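Local atomic coordinates of phosphate-binding protein (Xanthomonas axonopodis pv. citri, PDB entry 5UB3), a protein that is a periplasmic binding protein of the phosphonate-binding family, bound here to chloride, that probably acts as the sensor partner of a diguanylate cyclase. Residues Arg49-Ser52 / Ser53-Arg57; Ala70-Leu73 / Glu74-Ser78. All blocks are in the same frame, centred on the assembly; numbering follows the deposited sequence.

Contacts 1 and 2 follow each other along the chain: residues 49-57 make up most of helix 48-56 and its end, and residues 70-78 the last turns of helix 67-75 and its exit, with strand 62-66 between the two helices. Their centres lie about 9 Å apart on the same side of the chain's centre, and both belong to the part of the chain related to phosphonate-binding periplasmic proteins. The helices pack directly: Leu73 receives Met51, Ser52 and Leu55, while the hydroxyls of Ser52 and Ser78 are 3.1 Å apart, OG to OG, a probable but weak hydrogen bond. The local contacts thus supply the two sides of one helix-helix interface, with helix 259-277 and strand 209-217 also flanking the second helix.

Contact 1. Residues Arg49-Ser52 / Ser53-Arg57; sequences RQMS and SYLRR
Helix 48-56 carries this contact over almost its whole length, and near its end the Arg56 guanidinium reaches back one turn to Ser52. Arg56 NH1 donates to Ser52 OG at 3.2 Å, a bent bond (141°) with the hydroxyl tilted out of the guanidinium plane, while the backbone Ser52 O, bound by Arg56 N at 2.9 Å, lies over a face of the same group. The same hydroxyl also has a weak bond to Ser78 OG, beyond helix 67-75. A water at the guanidinium edge accepts from Arg56 NH2 and donates to Arg49 O, which also takes the helical bond from Ser53 N. With CG anti to the backbone N (chi1 -166°) and a bend at the next bond, Gln50 brings NE2 within 3.7 Å of Tyr54 CE1, the amide and ring planes 48° apart. Gln50 O lies over one face of the ring, displaced toward its rim. Arg57 NE and NH2 both grip Ser53 OG, at 3.0 and 2.9 Å, with the hydroxyl close to the guanidinium plane; this double hold limits rotation of the arginine head. On the inner side, Met51 CG packs against Leu55 CD1 at 3.9 Å, and both side chains continue onto Leu73 of helix 67-75. The result is an amphipathic alpha-helix with i to i+4 side-chain pairs, Ser53-Arg57 on its outer side and Ser52-Arg56 bordering the face packed on helix 67-75.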
# COMPACT_ATOMS: atom_id res chain seq x y z
N ARG A 49 9.27 -7.72 4.04
CA ARG A 49 10.50 -8.26 4.56
C ARG A 49 11.46 -8.71 3.50
O ARG A 49 12.63 -8.33 3.52
CB ARG A 49 10.23 -9.43 5.49
CG ARG A 49 9.78 -8.94 6.83
CD ARG A 49 10.23 -9.96 7.87
NE ARG A 49 9.22 -10.95 8.10
CZ ARG A 49 9.44 -12.08 8.78
NH1 ARG A 49 10.66 -12.36 9.25
NH2 ARG A 49 8.44 -12.94 8.97
N GLN A 50 10.96 -9.54 2.59
CA GLN A 50 11.77 -9.88 1.41
C GLN A 50 12.21 -8.70 0.57
O GLN A 50 13.30 -8.71 -0.02
CB GLN A 50 11.02 -10.90 0.54
CG GLN A 50 11.90 -11.59 -0.52
CD GLN A 50 13.05 -12.35 0.13
OE1 GLN A 50 12.82 -13.33 0.81
NE2 GLN A 50 14.29 -11.88 -0.07
N MET A 51 11.32 -7.75 0.38
CA MET A 51 11.65 -6.63 -0.49
C MET A 51 12.74 -5.80 0.20
O MET A 51 13.68 -5.32 -0.45
CB MET A 51 10.44 -5.77 -0.74
CG MET A 51 10.78 -4.57 -1.62
SD MET A 51 11.58 -4.92 -3.20
CE MET A 51 10.14 -5.23 -4.20
N SER A 52 12.60 -5.65 1.52
CA SER A 52 13.65 -4.99 2.31
C SER A 52 14.97 -5.70 2.17
O SER A 52 15.98 -5.04 2.01
CB SER A 52 13.27 -4.77 3.77
OG SER A 52 14.41 -4.36 4.54
N SER A 53 14.97 -7.02 2.19
CA SER A 53 16.20 -7.77 1.93
C SER A 53 16.80 -7.51 0.55
O SER A 53 18.01 -7.24 0.43
CB SER A 53 15.92 -9.28 2.13
OG SER A 53 17.12 -9.99 1.96
N TYR A 54 15.97 -7.55 -0.49
CA TYR A 54 16.41 -7.17 -1.83
C TYR A 54 16.99 -5.78 -1.89
O TYR A 54 18.06 -5.56 -2.49
CB TYR A 54 15.28 -7.21 -2.86
CG TYR A 54 14.80 -8.55 -3.28
CD1 TYR A 54 15.59 -9.68 -3.16
CD2 TYR A 54 13.54 -8.68 -3.83
CE1 TYR A 54 15.15 -10.92 -3.59
CE2 TYR A 54 13.08 -9.90 -4.24
CZ TYR A 54 13.91 -11.03 -4.13
OH TYR A 54 13.48 -12.24 -4.54
N LEU A 55 16.26 -4.84 -1.32
CA LEU A 55 16.71 -3.45 -1.34
C LEU A 55 18.05 -3.31 -0.68
O LEU A 55 18.97 -2.78 -1.28
CB LEU A 55 15.68 -2.54 -0.67
CG LEU A 55 14.45 -2.30 -1.57
CD1 LEU A 55 13.36 -1.74 -0.67
CD2 LEU A 55 14.77 -1.31 -2.71
N ARG A 56 18.16 -3.84 0.54
CA ARG A 56 19.40 -3.79 1.35
C ARG A 56 20.56 -4.46 0.60
O ARG A 56 21.66 -3.98 0.61
CB ARG A 56 19.20 -4.41 2.72
CG ARG A 56 20.50 -4.53 3.52
CD ARG A 56 20.24 -4.80 4.97
NE ARG A 56 19.44 -6.04 5.10
CZ ARG A 56 18.13 -6.11 5.27
NH1 ARG A 56 17.43 -5.01 5.40
NH2 ARG A 56 17.50 -7.31 5.33
N ARG A 57 20.28 -5.54 -0.12
CA ARG A 57 21.33 -6.21 -0.88
C ARG A 57 21.57 -5.63 -2.28
O ARG A 57 22.41 -6.14 -3.00
CB ARG A 57 21.04 -7.69 -0.95
CG ARG A 57 21.18 -8.37 0.41
CD ARG A 57 20.95 -9.85 0.25
NE ARG A 57 19.52 -10.15 0.20
CZ ARG A 57 18.92 -10.84 -0.75
NH1 ARG A 57 19.58 -11.29 -1.80
NH2 ARG A 57 17.61 -11.03 -0.66
O HOH W 1 14.43 -7.97 5.52

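Contact 2. Residues Ala70-Leu73 / Glu74-Ser78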
# COMPACT_ATOMS: atom_id res chain seq x y z
N ALA A 70 5.74 1.46 2.21
CA ALA A 70 6.97 2.25 2.01
C ALA A 70 7.69 2.48 3.32
O ALA A 70 8.90 2.38 3.38
CB ALA A 70 6.66 3.58 1.33
N MET A 71 6.92 2.82 4.35
CA MET A 71 7.49 3.07 5.63
C MET A 71 8.03 1.80 6.26
O MET A 71 9.05 1.88 6.94
CB MET A 71 6.52 3.84 6.56
CG MET A 71 6.19 5.22 6.01
SD MET A 71 7.61 6.28 5.82
CE MET A 71 8.08 6.10 4.07
N LEU A 72 7.40 0.63 6.00
CA LEU A 72 8.02 -0.62 6.44
C LEU A 72 9.43 -0.73 5.86
O LEU A 72 10.38 -1.13 6.56
CB LEU A 72 7.22 -1.85 5.98
CG LEU A 72 5.86 -1.96 6.61
CD1 LEU A 72 5.09 -3.10 5.96
CD2 LEU A 72 5.98 -2.22 8.07
N LEU A 73 9.56 -0.38 4.59
CA LEU A 73 10.86 -0.48 3.95
C LEU A 73 11.83 0.54 4.54
O LEU A 73 12.96 0.18 4.87
CB LEU A 73 10.77 -0.32 2.46
CG LEU A 73 9.83 -1.26 1.70
CD1 LEU A 73 9.69 -0.81 0.25
CD2 LEU A 73 10.32 -2.69 1.81
N GLU A 74 11.41 1.79 4.68
CA GLU A 74 12.29 2.82 5.28
C GLU A 74 12.70 2.43 6.70
O GLU A 74 13.85 2.61 7.07
CB GLU A 74 11.63 4.20 5.30
CG GLU A 74 12.61 5.31 5.60
CD GLU A 74 12.00 6.69 5.54
OE1 GLU A 74 12.58 7.61 4.95
OE2 GLU A 74 10.98 6.84 6.16
N GLN A 75 11.78 1.89 7.48
CA GLN A 75 12.10 1.52 8.88
C GLN A 75 13.14 0.46 9.02
O GLN A 75 13.95 0.52 9.92
CB GLN A 75 10.87 1.04 9.62
CG GLN A 75 9.93 2.15 9.94
CD GLN A 75 8.58 1.63 10.39
OE1 GLN A 75 8.37 0.41 10.59
NE2 GLN A 75 7.65 2.56 10.60
N ARG A 76 13.09 -0.51 8.13
CA ARG A 76 14.13 -1.50 8.04
C ARG A 76 15.42 -0.94 7.44
O ARG A 76 16.36 -1.67 7.30
CB ARG A 76 13.65 -2.72 7.28
CG ARG A 76 12.50 -3.43 7.98
CD ARG A 76 12.03 -4.57 7.13
NE ARG A 76 11.20 -5.47 7.91
CZ ARG A 76 9.87 -5.44 7.99
NH1 ARG A 76 9.15 -4.54 7.33
NH2 ARG A 76 9.26 -6.35 8.74
N GLY A 77 15.50 0.35 7.11
CA GLY A 77 16.78 0.93 6.66
C GLY A 77 17.17 0.67 5.22
O GLY A 77 18.31 0.95 4.82
N SER A 78 16.23 0.18 4.42
CA SER A 78 16.53 -0.33 3.12
C SER A 78 16.15 0.61 1.93
O SER A 78 16.61 0.41 0.79
CB SER A 78 15.91 -1.71 3.03
OG SER A 78 14.51 -1.66 2.98
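Leu73 O accepts Ser78 N at 3.3 Å in a nearly straight bond (165°), and Ser78 OG lies 3.1 Å from the same oxygen. This bond from Ser78 N and the one from Gly77 N to Glu74 O, 2.8 Å long, make the Schellman motif that ends helix 67-75. Gly77 takes the positive phi (80°) that turns the chain out of the helix. Whether the Ser78 hydroxyl proton goes to Leu73 O is not settled, since Ser52 OG of helix 48-56 is also near. The torsion of Ser78 (chi1 70°) sets OG between its own backbone N and carbonyl carbon and thus directs it back to the last turn. Upstream, the helical bonds from Glu74 N to Ala70 O and from Gln75 N to Met71 O are of ordinary length, whereas Arg76 N to Leu72 O, at 3.2 Å, is longer as the helix runs out. The side chains of Gln75 and Arg76 run back along the preceding turn. Gln75 passes its aliphatic part over the Met71 carbonyl, with CG 3.1 Å from Met71 O, and its amide goes on to helix 259-277, where OE1 accepts from Arg276 and NE2 binds Ser269. Arg76 runs beside Leu72, pointing the same way, and its guanidinium edge meets Leu72 CB, 3.6 Å from NH1. Arg276 lies close to this group as a like charge. Glu74 instead lies side by side with Met71, both reaching Met215 of strand 209-217. Bends at chi2 and chi3 of Met71 bring its thioether to the carboxylate, where SD lies 3.4 Å and CE 3.7 Å from Glu74 OE2.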